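Local coordinates for protein tyrosinase (Burkholderia thailandensis, PDB 5ZRD) that catalyses the copper-dependent hydroxylation of monophenols to catechols and, as in other tyrosinases, probably their further oxidation to ortho-quinones, and works at acidic pH, at residues Ser49-Gly54 and Val153-Leu158; His57-Gln62 and Asn167-Pro172; Pro77-Tyr82 and Leu467-Val472. All coordinates share one frame; numbering follows the deposited sequence.

How the interactions relate
Three early segments of this tyrosinase meet their distant partners in the order in which they occur along the chain. From the N terminus, Ser-49-Gly-54, His-57-Gln-62 and Pro-77-Tyr-82 come in turn; their partners Val-153-Leu-158, Asn-167-Pro-172 and Leu-467-Val-472 follow in the same order, so all three contacts cross and none nests. Interaction 1 closes a loop of 98 residues, interaction 2 one of 104 and interaction 3 one of 384. The first two touch through Leu-158 N and Lys-171 O, the last two through the hydroxyl of Tyr-169 and Val-472 N. Together they tie helix 50-57 and the loops that follow it to the loops on either side of strand 165-167, and to the loop following strand 456-466.

Interaction 1. Residues Ser49-Gly54 and Val153-Leu158; sequences SFFALG and VLPVAL
With chi1 at 176°, Phe-51 carries its ring away from its backbone nitrogen and out from the first turn of the helix, into the curve formed by Val-153-Leu-158. Val-156, with chi1 at -65°, keeps CG2 next to both N and C of its own backbone, and this methyl makes the closest approach of the contact, 3.5 Å from Phe-51 CZ. Leu-154 arrives at the edge, in the ring plane, with CD2 3.9 Å from Phe-51 CE1. Pro-155 sits nearer the root of the side chain: its CD lies 3.7 Å from Phe-51 CD1, and its CG is 3.9 Å from Phe-51 CB. Leu-158 runs antiparallel alongside the ring and brings CD2 to 4.1 Å from Phe-51 CZ. The side chains that meet are all apolar, and no hydrogen bond crosses the contact. Just before the helix, Ser-49 is the N-cap residue, its OG accepting a weak bond from Ala-52 N at 3.3 Å and also hydrogen-bonding to Asp-46 O. Phe-51 also rests on Pro-44, while Phe-50 and Leu-53 turn to other neighbours, Phe-50 to helices 27-41 and 90-108 and Leu-53 to the latter; the contact thus joins helix 50-57 to the loop between strands 143-146 and 165-167.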
ATOM      1  N   SER A  49      28.781 -20.665   8.197  1.00 36.64           N
ATOM      2  CA  SER A  49      29.841 -19.685   7.839  1.00 37.48           C
ATOM      3  C   SER A  49      29.742 -18.459   8.743  1.00 37.91           C
ATOM      4  O   SER A  49      28.663 -18.086   9.185  1.00 38.91           O
ATOM      5  CB  SER A  49      29.727 -19.234   6.405  1.00 37.46           C
ATOM      6  OG  SER A  49      28.441 -18.674   6.131  1.00 35.49           O
ATOM      7  N   PHE A  50      30.848 -17.775   8.932  1.00 41.14           N
ATOM      8  CA  PHE A  50      30.800 -16.563   9.712  1.00 37.41           C
ATOM      9  C   PHE A  50      29.878 -15.529   9.052  1.00 38.53           C
ATOM     10  O   PHE A  50      29.278 -14.729   9.741  1.00 36.10           O
ATOM     11  CB  PHE A  50      32.194 -15.989   9.921  1.00 35.25           C
ATOM     12  CG  PHE A  50      32.171 -14.782  10.821  1.00 37.94           C
ATOM     13  CD1 PHE A  50      31.663 -14.875  12.108  1.00 38.17           C
ATOM     14  CD2 PHE A  50      32.645 -13.556  10.384  1.00 39.71           C
ATOM     15  CE1 PHE A  50      31.612 -13.767  12.931  1.00 37.84           C
ATOM     16  CE2 PHE A  50      32.616 -12.451  11.219  1.00 38.88           C
ATOM     17  CZ  PHE A  50      32.111 -12.563  12.494  1.00 38.68           C
ATOM     18  N   PHE A  51      29.775 -15.529   7.726  1.00 39.66           N
ATOM     19  CA  PHE A  51      29.025 -14.478   7.055  1.00 39.08           C
ATOM     20  C   PHE A  51      27.524 -14.631   7.314  1.00 36.63           C
ATOM     21  O   PHE A  51      26.799 -13.660   7.495  1.00 33.34           O
ATOM     22  CB  PHE A  51      29.272 -14.488   5.545  1.00 39.46           C
ATOM     23  CG  PHE A  51      28.442 -13.480   4.795  1.00 33.71           C
ATOM     24  CD1 PHE A  51      28.814 -12.143   4.756  1.00 33.08           C
ATOM     25  CD2 PHE A  51      27.294 -13.869   4.133  1.00 31.91           C
ATOM     26  CE1 PHE A  51      28.044 -11.208   4.075  1.00 33.87           C
ATOM     27  CE2 PHE A  51      26.535 -12.938   3.438  1.00 34.17           C
ATOM     28  CZ  PHE A  51      26.900 -11.608   3.424  1.00 34.90           C
ATOM     29  N   ALA A  52      27.075 -15.870   7.291  1.00 36.65           N
ATOM     30  CA  ALA A  52      25.693 -16.180   7.544  1.00 37.49           C
ATOM     31  C   ALA A  52      25.336 -15.818   8.995  1.00 36.24           C
ATOM     32  O   ALA A  52      24.318 -15.167   9.229  1.00 40.29           O
ATOM     33  CB  ALA A  52      25.459 -17.648   7.260  1.00 35.70           C
ATOM     34  N   LEU A  53      26.197 -16.264   9.925  1.00 34.04           N
ATOM     35  CA  LEU A  53      26.060 -16.104  11.388  1.00 34.24           C
ATOM     36  C   LEU A  53      26.047 -14.615  11.723  1.00 32.63           C
ATOM     37  O   LEU A  53      25.117 -14.178  12.368  1.00 35.06           O
ATOM     38  CB  LEU A  53      27.209 -16.799  12.128  1.00 35.03           C
ATOM     39  CG  LEU A  53      27.096 -18.317  12.298  1.00 38.53           C
ATOM     40  CD1 LEU A  53      28.433 -18.907  12.750  1.00 38.26           C
ATOM     41  CD2 LEU A  53      26.005 -18.672  13.305  1.00 41.12           C
ATOM     42  N   GLY A  54      27.068 -13.875  11.277  1.00 28.87           N
ATOM     43  CA  GLY A  54      27.122 -12.420  11.471  1.00 27.69           C
ATOM     44  C   GLY A  54      25.919 -11.744  10.858  1.00 28.73           C
ATOM     45  O   GLY A  54      25.374 -10.793  11.427  1.00 41.19           O
ATOM     46  N   VAL A 153      36.421  -9.638   6.171  1.00 37.07           N
ATOM     47  CA  VAL A 153      36.266  -9.183   4.812  1.00 34.63           C
ATOM     48  C   VAL A 153      35.014  -9.889   4.293  1.00 34.59           C
ATOM     49  O   VAL A 153      34.891 -11.100   4.409  1.00 42.03           O
ATOM     50  CB  VAL A 153      37.510  -9.547   3.958  1.00 35.60           C
ATOM     51  CG1 VAL A 153      37.382  -9.073   2.521  1.00 38.33           C
ATOM     52  CG2 VAL A 153      38.816  -9.022   4.556  1.00 37.43           C
ATOM     53  N   LEU A 154      34.103  -9.151   3.713  1.00 34.76           N
ATOM     54  CA  LEU A 154      32.863  -9.720   3.278  1.00 34.46           C
ATOM     55  C   LEU A 154      33.110 -10.549   2.006  1.00 39.22           C
ATOM     56  O   LEU A 154      33.717 -10.048   1.083  1.00 36.93           O
ATOM     57  CB  LEU A 154      31.893  -8.567   3.020  1.00 34.85           C
ATOM     58  CG  LEU A 154      31.452  -7.777   4.254  1.00 38.13           C
ATOM     59  CD1 LEU A 154      30.515  -6.645   3.862  1.00 39.14           C
ATOM     60  CD2 LEU A 154      30.776  -8.691   5.260  1.00 34.93           C
ATOM     61  N   PRO A 155      32.645 -11.818   1.965  1.00 40.78           N
ATOM     62  CA  PRO A 155      32.799 -12.657   0.747  1.00 39.98           C
ATOM     63  C   PRO A 155      31.850 -12.288  -0.407  1.00 41.93           C
ATOM     64  O   PRO A 155      32.152 -12.568  -1.564  1.00 45.88           O
ATOM     65  CB  PRO A 155      32.456 -14.077   1.222  1.00 38.39           C
ATOM     66  CG  PRO A 155      31.482 -13.842   2.349  1.00 40.47           C
ATOM     67  CD  PRO A 155      32.058 -12.631   3.054  1.00 39.03           C
ATOM     68  N   VAL A 156      30.687 -11.735  -0.062  1.00 41.43           N
ATOM     69  CA  VAL A 156      29.727 -11.201  -0.996  1.00 38.87           C
ATOM     70  C   VAL A 156      29.278  -9.865  -0.430  1.00 40.32           C
ATOM     71  O   VAL A 156      29.568  -9.560   0.727  1.00 37.53           O
ATOM     72  CB  VAL A 156      28.505 -12.114  -1.192  1.00 42.33           C
ATOM     73  CG1 VAL A 156      28.892 -13.436  -1.830  1.00 49.67           C
ATOM     74  CG2 VAL A 156      27.780 -12.346   0.114  1.00 42.66           C
ATOM     75  N   ALA A 157      28.544  -9.127  -1.243  1.00 38.71           N
ATOM     76  CA  ALA A 157      28.105  -7.806  -0.863  1.00 41.81           C
ATOM     77  C   ALA A 157      26.849  -7.916   0.004  1.00 38.89           C
ATOM     78  O   ALA A 157      26.061  -8.809  -0.131  1.00 38.04           O
ATOM     79  CB  ALA A 157      27.845  -6.961  -2.088  1.00 44.27           C
ATOM     80  N   LEU A 158      26.727  -6.979   0.909  1.00 39.51           N
ATOM     81  CA  LEU A 158      25.481  -6.677   1.530  1.00 40.03           C
ATOM     82  C   LEU A 158      24.777  -5.718   0.591  1.00 36.42           C
ATOM     83  O   LEU A 158      25.171  -4.570   0.491  1.00 32.90           O
ATOM     84  CB  LEU A 158      25.729  -5.992   2.875  1.00 38.25           C
ATOM     85  CG  LEU A 158      26.287  -6.892   3.969  1.00 38.94           C
ATOM     86  CD1 LEU A 158      26.683  -6.065   5.178  1.00 37.19           C
ATOM     87  CD2 LEU A 158      25.261  -7.946   4.354  1.00 41.30           C
TER

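Interaction 2. Residues His57-Gln62 and Asn167-Pro172; sequences HGEPFQ and NIYEKP. With CU (copper (II) ion), chain J.
Glu-59 and Tyr-169 mark the closest approach of two irregular backbones, their CA atoms 7.5 Å apart. On one side a type I turn from Asn-167 to Glu-170 is closed by Glu-170 N bonding to Asn-167 O; on the other, the peptide before Pro-60 is cis, and both Glu-59 and Phe-61 point toward the turn. Phe-61 meets Tyr-169 in a T-shaped stack: the Phe-61 edge stands over the Tyr-169 face, the ring centroids lie 5.0 Å apart and the planes are at 90°. Phe-61 CE2 is the leading atom, 3.7 Å above the centre of the Tyr-169 ring. Glu-59 in turn covers a face of Phe-61, with CG 3.4 Å above the middle of that ring. Beyond CG its chain is extended, which carries the carboxylate to the CB of Tyr-169, 3.4 Å from OE2. A water donates to Glu-59 OE2 at 2.9 Å and to Ile-168 O at 3.1 Å, bridging the segments. The hydroxyl of Tyr-169 is held by Val-472 N and a glycerol. At the head of the segment 57-62, His-57 NE2 binds copper at 2.0 Å, beside His-85 and His-94, the three-histidine arrangement of one half of a type 3 dicopper site.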
ATOM      1  N   HIS A  57      22.287 -11.237  12.857  1.00 28.89           N
ATOM      2  CA  HIS A  57      22.107 -10.188  13.825  1.00 27.43           C
ATOM      3  C   HIS A  57      21.240  -9.077  13.240  1.00 27.93           C
ATOM      4  O   HIS A  57      20.189  -8.721  13.786  1.00 28.39           O
ATOM      5  CB  HIS A  57      23.477  -9.637  14.258  1.00 29.14           C
ATOM      6  CG  HIS A  57      23.389  -8.764  15.453  1.00 28.55           C
ATOM      7  ND1 HIS A  57      23.439  -7.401  15.367  1.00 28.31           N
ATOM      8  CD2 HIS A  57      23.185  -9.066  16.753  1.00 28.53           C
ATOM      9  CE1 HIS A  57      23.310  -6.895  16.574  1.00 27.57           C
ATOM     10  NE2 HIS A  57      23.128  -7.896  17.434  1.00 29.91           N
ATOM     11  N   GLY A  58      21.705  -8.560  12.118  1.00 27.03           N
ATOM     12  CA  GLY A  58      21.166  -7.389  11.456  1.00 29.14           C
ATOM     13  C   GLY A  58      21.021  -7.618   9.949  1.00 32.96           C
ATOM     14  O   GLY A  58      20.168  -8.379   9.508  1.00 33.89           O
ATOM     15  N   GLU A  59      21.853  -6.934   9.166  1.00 32.90           N
ATOM     16  CA  GLU A  59      21.845  -7.074   7.737  1.00 32.86           C
ATOM     17  C   GLU A  59      22.583  -8.360   7.376  1.00 30.22           C
ATOM     18  O   GLU A  59      23.566  -8.676   8.010  1.00 34.96           O
ATOM     19  CB  GLU A  59      22.551  -5.895   7.076  1.00 32.33           C
ATOM     20  CG  GLU A  59      21.890  -4.542   7.284  1.00 31.45           C
ATOM     21  CD  GLU A  59      22.790  -3.424   6.779  1.00 31.59           C
ATOM     22  OE1 GLU A  59      23.581  -3.694   5.888  1.00 33.88           O
ATOM     23  OE2 GLU A  59      22.698  -2.303   7.260  1.00 34.65           O
ATOM     24  N   PRO A  60      22.150  -9.085   6.357  1.00 33.77           N
ATOM     25  CA  PRO A  60      21.100  -8.703   5.422  1.00 34.67           C
ATOM     26  C   PRO A  60      19.708  -8.831   6.035  1.00 34.55           C
ATOM     27  O   PRO A  60      19.436  -9.772   6.804  1.00 40.86           O
ATOM     28  CB  PRO A  60      21.196  -9.673   4.234  1.00 34.77           C
ATOM     29  CG  PRO A  60      21.955 -10.850   4.776  1.00 36.66           C
ATOM     30  CD  PRO A  60      22.778 -10.345   5.952  1.00 36.32           C
ATOM     31  N   PHE A  61      18.891  -7.855   5.663  1.00 33.40           N
ATOM     32  CA  PHE A  61      17.598  -7.650   6.233  1.00 34.07           C
ATOM     33  C   PHE A  61      16.522  -8.389   5.425  1.00 34.96           C
ATOM     34  O   PHE A  61      16.686  -8.546   4.256  1.00 33.58           O
ATOM     35  CB  PHE A  61      17.231  -6.163   6.223  1.00 29.57           C
ATOM     36  CG  PHE A  61      17.948  -5.262   7.205  1.00 32.85           C
ATOM     37  CD1 PHE A  61      18.291  -5.697   8.482  1.00 32.90           C
ATOM     38  CD2 PHE A  61      18.159  -3.931   6.898  1.00 27.94           C
ATOM     39  CE1 PHE A  61      18.879  -4.839   9.395  1.00 31.19           C
ATOM     40  CE2 PHE A  61      18.739  -3.076   7.817  1.00 30.37           C
ATOM     41  CZ  PHE A  61      19.106  -3.531   9.058  1.00 30.50           C
ATOM     42  N   GLN A  62      15.421  -8.774   6.086  1.00 34.53           N
ATOM     43  CA  GLN A  62      14.123  -8.910   5.471  1.00 36.81           C
ATOM     44  C   GLN A  62      13.307  -7.625   5.667  1.00 34.97           C
ATOM     45  O   GLN A  62      13.417  -6.992   6.672  1.00 38.10           O
ATOM     46  CB  GLN A  62      13.367 -10.061   6.113  1.00 39.11           C
ATOM     47  CG  GLN A  62      14.077 -11.389   5.955  1.00 44.26           C
ATOM     48  CD  GLN A  62      13.275 -12.514   6.558  1.00 49.58           C
ATOM     49  OE1 GLN A  62      13.829 -13.343   7.277  1.00 56.43           O
ATOM     50  NE2 GLN A  62      11.968 -12.526   6.294  1.00 48.50           N
ATOM     51  N   ASN A 167      22.105   2.385  -0.871  1.00 28.50           N
ATOM     52  CA  ASN A 167      21.772   3.056   0.394  1.00 29.01           C
ATOM     53  C   ASN A 167      22.806   2.693   1.468  1.00 28.80           C
ATOM     54  O   ASN A 167      23.693   1.864   1.229  1.00 25.32           O
ATOM     55  CB  ASN A 167      20.332   2.717   0.791  1.00 31.31           C
ATOM     56  CG  ASN A 167      20.232   1.247   1.085  1.00 30.71           C
ATOM     57  OD1 ASN A 167      21.101   0.749   1.765  1.00 29.62           O
ATOM     58  ND2 ASN A 167      19.271   0.546   0.517  1.00 28.15           N
ATOM     59  N   ILE A 168      22.660   3.279   2.659  1.00 27.37           N
ATOM     60  CA  ILE A 168      23.726   3.227   3.642  1.00 28.34           C
ATOM     61  C   ILE A 168      23.717   1.861   4.331  1.00 30.31           C
ATOM     62  O   ILE A 168      24.696   1.510   5.024  1.00 31.79           O
ATOM     63  CB  ILE A 168      23.678   4.399   4.647  1.00 29.25           C
ATOM     64  CG1 ILE A 168      22.364   4.464   5.420  1.00 29.44           C
ATOM     65  CG2 ILE A 168      23.980   5.731   3.959  1.00 29.35           C
ATOM     66  CD1 ILE A 168      22.349   5.510   6.476  1.00 27.47           C
ATOM     67  N   TYR A 169      22.675   1.059   4.103  1.00 27.73           N
ATOM     68  CA  TYR A 169      22.751  -0.335   4.519  1.00 30.99           C
ATOM     69  C   TYR A 169      23.836  -1.083   3.740  1.00 33.36           C
ATOM     70  O   TYR A 169      24.372  -2.057   4.249  1.00 35.96           O
ATOM     71  CB  TYR A 169      21.451  -1.103   4.285  1.00 29.41           C
ATOM     72  CG  TYR A 169      20.238  -0.586   4.995  1.00 30.57           C
ATOM     73  CD1 TYR A 169      20.342   0.221   6.118  1.00 32.35           C
ATOM     74  CD2 TYR A 169      18.968  -0.935   4.559  1.00 32.07           C
ATOM     75  CE1 TYR A 169      19.212   0.703   6.769  1.00 31.18           C
ATOM     76  CE2 TYR A 169      17.830  -0.464   5.200  1.00 32.94           C
ATOM     77  CZ  TYR A 169      17.952   0.348   6.320  1.00 33.34           C
ATOM     78  OH  TYR A 169      16.852   0.847   6.959  1.00 33.61           O
ATOM     79  N   GLU A 170      24.134  -0.647   2.510  1.00 35.99           N
ATOM     80  CA  GLU A 170      24.830  -1.503   1.519  1.00 34.77           C
ATOM     81  C   GLU A 170      26.331  -1.374   1.681  1.00 33.54           C
ATOM     82  O   GLU A 170      26.839  -0.272   2.000  1.00 34.17           O
ATOM     83  CB  GLU A 170      24.376  -1.151   0.101  1.00 38.84           C
ATOM     84  CG  GLU A 170      22.897  -1.446  -0.099  1.00 39.18           C
ATOM     85  CD  GLU A 170      22.451  -1.387  -1.534  1.00 37.84           C
ATOM     86  OE1 GLU A 170      21.587  -2.192  -1.920  1.00 37.26           O
ATOM     87  OE2 GLU A 170      22.963  -0.514  -2.228  1.00 39.21           O
ATOM     88  N   LYS A 171      27.001  -2.514   1.474  1.00 31.87           N
ATOM     89  CA  LYS A 171      28.430  -2.609   1.599  1.00 31.81           C
ATOM     90  C   LYS A 171      28.948  -3.615   0.577  1.00 34.69           C
ATOM     91  O   LYS A 171      28.426  -4.737   0.499  1.00 35.33           O
ATOM     92  CB  LYS A 171      28.771  -2.961   3.052  1.00 36.08           C
ATOM     93  CG  LYS A 171      29.000  -1.743   3.928  1.00 37.82           C
ATOM     94  CD  LYS A 171      28.604  -1.833   5.373  1.00 37.72           C
ATOM     95  CE  LYS A 171      29.783  -1.750   6.304  1.00 40.03           C
ATOM     96  NZ  LYS A 171      29.603  -0.780   7.412  1.00 35.95           N
ATOM     97  N   PRO A 172      29.980  -3.221  -0.212  1.00 37.25           N
ATOM     98  CA  PRO A 172      30.408  -4.072  -1.318  1.00 37.31           C
ATOM     99  C   PRO A 172      31.152  -5.342  -0.890  1.00 37.82           C
ATOM    100  O   PRO A 172      31.716  -5.409   0.225  1.00 35.56           O
ATOM    101  CB  PRO A 172      31.434  -3.219  -2.081  1.00 40.55           C
ATOM    102  CG  PRO A 172      32.102  -2.403  -0.994  1.00 34.87           C
ATOM    103  CD  PRO A 172      30.926  -2.079  -0.090  1.00 36.37           C
TER
HETATM  104 CU    CU J 606      22.371  -7.608  19.268  1.00 33.90          CU
HETATM  105  O   HOH W   1      24.900  -0.386   7.406  1.00 37.28           O

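Interaction 3. Residues Pro77-Tyr82 and Leu467-Val472; sequences PYWGGY and LSRWNV. With GOL (glycerol), chain F.
Arg-469 and Trp-79 lie side by side, pointing opposite ways, and the bend in the arginine decides how they meet. With chi1 at 57°, its CG is flanked by both backbone branches, and the chain folds at chi3, -67°, turning the guanidinium toward the indole. That group presents a face to the benzo edge of Trp-79, whose CZ3 stands 3.7 Å above the guanidinium plane; with the two planes 79° apart, this is not a stack. Over the other face lies Asn-471 ND2, a second donor not hydrogen-bonded to it. In its own plane the guanidinium reaches Tyr-78 O through NH2, a weak, strongly bent hydrogen bond of 2.7 Å, while NE gives a weak bond to Trp-470 O at 3.3 Å. A glycerol, probably from the crystallisation liquor, lies alongside, doubtfully placed with C3 too close to Arg-469 NH1; as modelled, Gly-80 N donates to its O3 and its C2 sits 3.5 Å above the Tyr-78 ring. The chemistry implies a cationic group held by two weak bonds to backbone carbonyls, one from each segment, and by its face against the indole edge, joining two loops beside the pocket to which Leu-467 belongs.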
ATOM      1  N   PRO A  77       8.288   1.665  13.357  1.00 36.76           N
ATOM      2  CA  PRO A  77       9.609   1.082  13.201  1.00 31.81           C
ATOM      3  C   PRO A  77       9.563  -0.439  13.341  1.00 30.41           C
ATOM      4  O   PRO A  77       8.743  -0.928  14.071  1.00 34.47           O
ATOM      5  CB  PRO A  77      10.433   1.683  14.345  1.00 36.02           C
ATOM      6  CG  PRO A  77       9.393   2.061  15.387  1.00 38.68           C
ATOM      7  CD  PRO A  77       8.168   2.455  14.588  1.00 35.30           C
ATOM      8  N   TYR A  78      10.428  -1.147  12.632  1.00 29.96           N
ATOM      9  CA  TYR A  78      10.554  -2.598  12.728  1.00 32.44           C
ATOM     10  C   TYR A  78      12.015  -2.965  12.456  1.00 31.94           C
ATOM     11  O   TYR A  78      12.777  -2.108  12.001  1.00 30.21           O
ATOM     12  CB  TYR A  78       9.597  -3.306  11.765  1.00 34.37           C
ATOM     13  CG  TYR A  78       9.961  -3.190  10.304  1.00 34.07           C
ATOM     14  CD1 TYR A  78       9.587  -2.081   9.561  1.00 35.09           C
ATOM     15  CD2 TYR A  78      10.648  -4.199   9.656  1.00 34.24           C
ATOM     16  CE1 TYR A  78       9.882  -1.980   8.211  1.00 36.46           C
ATOM     17  CE2 TYR A  78      10.971  -4.105   8.310  1.00 36.00           C
ATOM     18  CZ  TYR A  78      10.586  -2.993   7.580  1.00 38.74           C
ATOM     19  OH  TYR A  78      10.921  -2.891   6.258  1.00 37.32           O
ATOM     20  N   TRP A  79      12.379  -4.219  12.745  1.00 31.18           N
ATOM     21  CA  TRP A  79      13.769  -4.676  12.567  1.00 33.92           C
ATOM     22  C   TRP A  79      13.818  -5.868  11.614  1.00 35.02           C
ATOM     23  O   TRP A  79      13.142  -6.899  11.862  1.00 32.66           O
ATOM     24  CB  TRP A  79      14.374  -5.068  13.912  1.00 33.20           C
ATOM     25  CG  TRP A  79      15.828  -5.386  13.885  1.00 31.94           C
ATOM     26  CD1 TRP A  79      16.413  -6.516  14.378  1.00 31.47           C
ATOM     27  CD2 TRP A  79      16.895  -4.551  13.402  1.00 28.88           C
ATOM     28  NE1 TRP A  79      17.775  -6.451  14.212  1.00 33.03           N
ATOM     29  CE2 TRP A  79      18.097  -5.254  13.615  1.00 32.22           C
ATOM     30  CE3 TRP A  79      16.974  -3.290  12.809  1.00 33.52           C
ATOM     31  CZ2 TRP A  79      19.347  -4.716  13.275  1.00 33.14           C
ATOM     32  CZ3 TRP A  79      18.210  -2.763  12.472  1.00 29.61           C
ATOM     33  CH2 TRP A  79      19.380  -3.468  12.700  1.00 27.57           C
ATOM     34  N   GLY A  80      14.646  -5.717  10.566  1.00 31.65           N
ATOM     35  CA  GLY A  80      14.805  -6.726   9.526  1.00 31.10           C
ATOM     36  C   GLY A  80      15.868  -7.737   9.881  1.00 31.83           C
ATOM     37  O   GLY A  80      16.200  -8.617   9.083  1.00 32.64           O
ATOM     38  N   GLY A  81      16.501  -7.561  11.032  1.00 31.93           N
ATOM     39  CA  GLY A  81      17.407  -8.592  11.539  1.00 32.03           C
ATOM     40  C   GLY A  81      16.673  -9.431  12.563  1.00 31.65           C
ATOM     41  O   GLY A  81      15.508  -9.143  12.862  1.00 34.86           O
ATOM     42  N   TYR A  82      17.346 -10.444  13.096  1.00 33.67           N
ATOM     43  CA  TYR A  82      16.766 -11.348  14.071  1.00 29.56           C
ATOM     44  C   TYR A  82      17.077 -10.898  15.513  1.00 31.12           C
ATOM     45  O   TYR A  82      16.422 -11.359  16.483  1.00 30.81           O
ATOM     46  CB  TYR A  82      17.300 -12.744  13.775  1.00 33.22           C
ATOM     47  CG  TYR A  82      16.681 -13.412  12.574  1.00 38.33           C
ATOM     48  CD1 TYR A  82      15.326 -13.701  12.559  1.00 39.14           C
ATOM     49  CD2 TYR A  82      17.428 -13.724  11.442  1.00 39.51           C
ATOM     50  CE1 TYR A  82      14.724 -14.294  11.461  1.00 39.63           C
ATOM     51  CE2 TYR A  82      16.854 -14.352  10.350  1.00 39.33           C
ATOM     52  CZ  TYR A  82      15.499 -14.651  10.371  1.00 42.93           C
ATOM     53  OH  TYR A  82      14.881 -15.241   9.309  1.00 46.06           O
ATOM     54  N   LEU A 467      22.210   2.537  21.732  1.00 28.62           N
ATOM     55  CA  LEU A 467      22.644   1.740  20.592  1.00 29.91           C
ATOM     56  C   LEU A 467      21.461   1.609  19.663  1.00 30.59           C
ATOM     57  O   LEU A 467      20.437   1.074  20.070  1.00 28.03           O
ATOM     58  CB  LEU A 467      23.056   0.352  21.062  1.00 28.57           C
ATOM     59  CG  LEU A 467      23.492  -0.633  19.993  1.00 29.58           C
ATOM     60  CD1 LEU A 467      24.720  -0.123  19.254  1.00 30.14           C
ATOM     61  CD2 LEU A 467      23.783  -1.987  20.623  1.00 27.60           C
ATOM     62  N   SER A 468      21.596   2.157  18.475  1.00 31.69           N
ATOM     63  CA  SER A 468      20.475   2.146  17.576  1.00 31.12           C
ATOM     64  C   SER A 468      20.935   1.587  16.223  1.00 32.42           C
ATOM     65  O   SER A 468      21.770   0.679  16.175  1.00 30.22           O
ATOM     66  CB  SER A 468      19.859   3.510  17.501  1.00 30.03           C
ATOM     67  OG  SER A 468      18.687   3.483  16.689  1.00 28.79           O
ATOM     68  N   ARG A 469      20.453   2.157  15.138  1.00 35.39           N
ATOM     69  CA  ARG A 469      20.555   1.534  13.828  1.00 34.72           C
ATOM     70  C   ARG A 469      20.662   2.639  12.770  1.00 31.94           C
ATOM     71  O   ARG A 469      20.152   3.755  13.001  1.00 26.96           O
ATOM     72  CB  ARG A 469      19.283   0.712  13.613  1.00 36.70           C
ATOM     73  CG  ARG A 469      18.033   1.572  13.748  1.00 42.12           C
ATOM     74  CD  ARG A 469      16.755   0.913  13.288  1.00 47.30           C
ATOM     75  NE  ARG A 469      16.875   0.743  11.858  1.00 56.89           N
ATOM     76  CZ  ARG A 469      16.003   0.101  11.100  1.00 55.78           C
ATOM     77  NH1 ARG A 469      16.219   0.018   9.794  1.00 46.89           N
ATOM     78  NH2 ARG A 469      14.928  -0.434  11.656  1.00 44.27           N
ATOM     79  N   TRP A 470      21.307   2.371  11.640  1.00 29.43           N
ATOM     80  CA  TRP A 470      21.139   3.253  10.499  1.00 33.07           C
ATOM     81  C   TRP A 470      19.745   3.027   9.919  1.00 31.73           C
ATOM     82  O   TRP A 470      19.316   1.888   9.889  1.00 29.14           O
ATOM     83  CB  TRP A 470      22.200   2.956   9.441  1.00 32.47           C
ATOM     84  CG  TRP A 470      23.596   3.123   9.934  1.00 32.30           C
ATOM     85  CD1 TRP A 470      24.530   2.145  10.090  1.00 30.39           C
ATOM     86  CD2 TRP A 470      24.213   4.352  10.349  1.00 29.77           C
ATOM     87  NE1 TRP A 470      25.695   2.681  10.558  1.00 27.58           N
ATOM     88  CE2 TRP A 470      25.534   4.035  10.724  1.00 29.73           C
ATOM     89  CE3 TRP A 470      23.786   5.682  10.407  1.00 29.81           C
ATOM     90  CZ2 TRP A 470      26.437   5.004  11.168  1.00 28.00           C
ATOM     91  CZ3 TRP A 470      24.682   6.644  10.822  1.00 31.57           C
ATOM     92  CH2 TRP A 470      25.996   6.306  11.183  1.00 29.93           C
ATOM     93  N   ASN A 471      19.112   4.082   9.406  1.00 34.64           N
ATOM     94  CA  ASN A 471      17.788   4.000   8.774  1.00 39.95           C
ATOM     95  C   ASN A 471      17.780   4.551   7.352  1.00 39.52           C
ATOM     96  O   ASN A 471      18.300   5.640   7.085  1.00 40.47           O
ATOM     97  CB  ASN A 471      16.748   4.863   9.474  1.00 45.54           C
ATOM     98  CG  ASN A 471      16.057   4.117  10.586  1.00 48.27           C
ATOM     99  OD1 ASN A 471      16.163   4.511  11.741  1.00 55.24           O
ATOM    100  ND2 ASN A 471      15.352   3.056  10.231  1.00 44.70           N
ATOM    101  N   VAL A 472      17.108   3.808   6.490  1.00 39.12           N
ATOM    102  CA  VAL A 472      16.740   4.254   5.142  1.00 43.22           C
ATOM    103  C   VAL A 472      15.220   4.389   5.092  1.00 39.91           C
ATOM    104  O   VAL A 472      14.525   3.393   5.236  1.00 37.86           O
ATOM    105  CB  VAL A 472      17.189   3.239   4.077  1.00 42.67           C
ATOM    106  CG1 VAL A 472      16.754   3.661   2.679  1.00 40.79           C
ATOM    107  CG2 VAL A 472      18.676   2.979   4.141  1.00 42.06           C
TER
HETATM  108  C1  GOL F 602      14.034  -1.415   6.703  1.00 52.18           C
HETATM  109  O1  GOL F 602      14.559  -0.140   6.255  1.00 52.71           O
HETATM  110  C2  GOL F 602      13.732  -1.515   8.202  1.00 47.83           C
HETATM  111  O2  GOL F 602      13.471  -0.199   8.670  1.00 50.65           O
HETATM  112  C3  GOL F 602      14.909  -1.938   9.062  1.00 50.09           C
HETATM  113  O3  GOL F 602      15.228  -3.306   9.240  1.00 48.08           O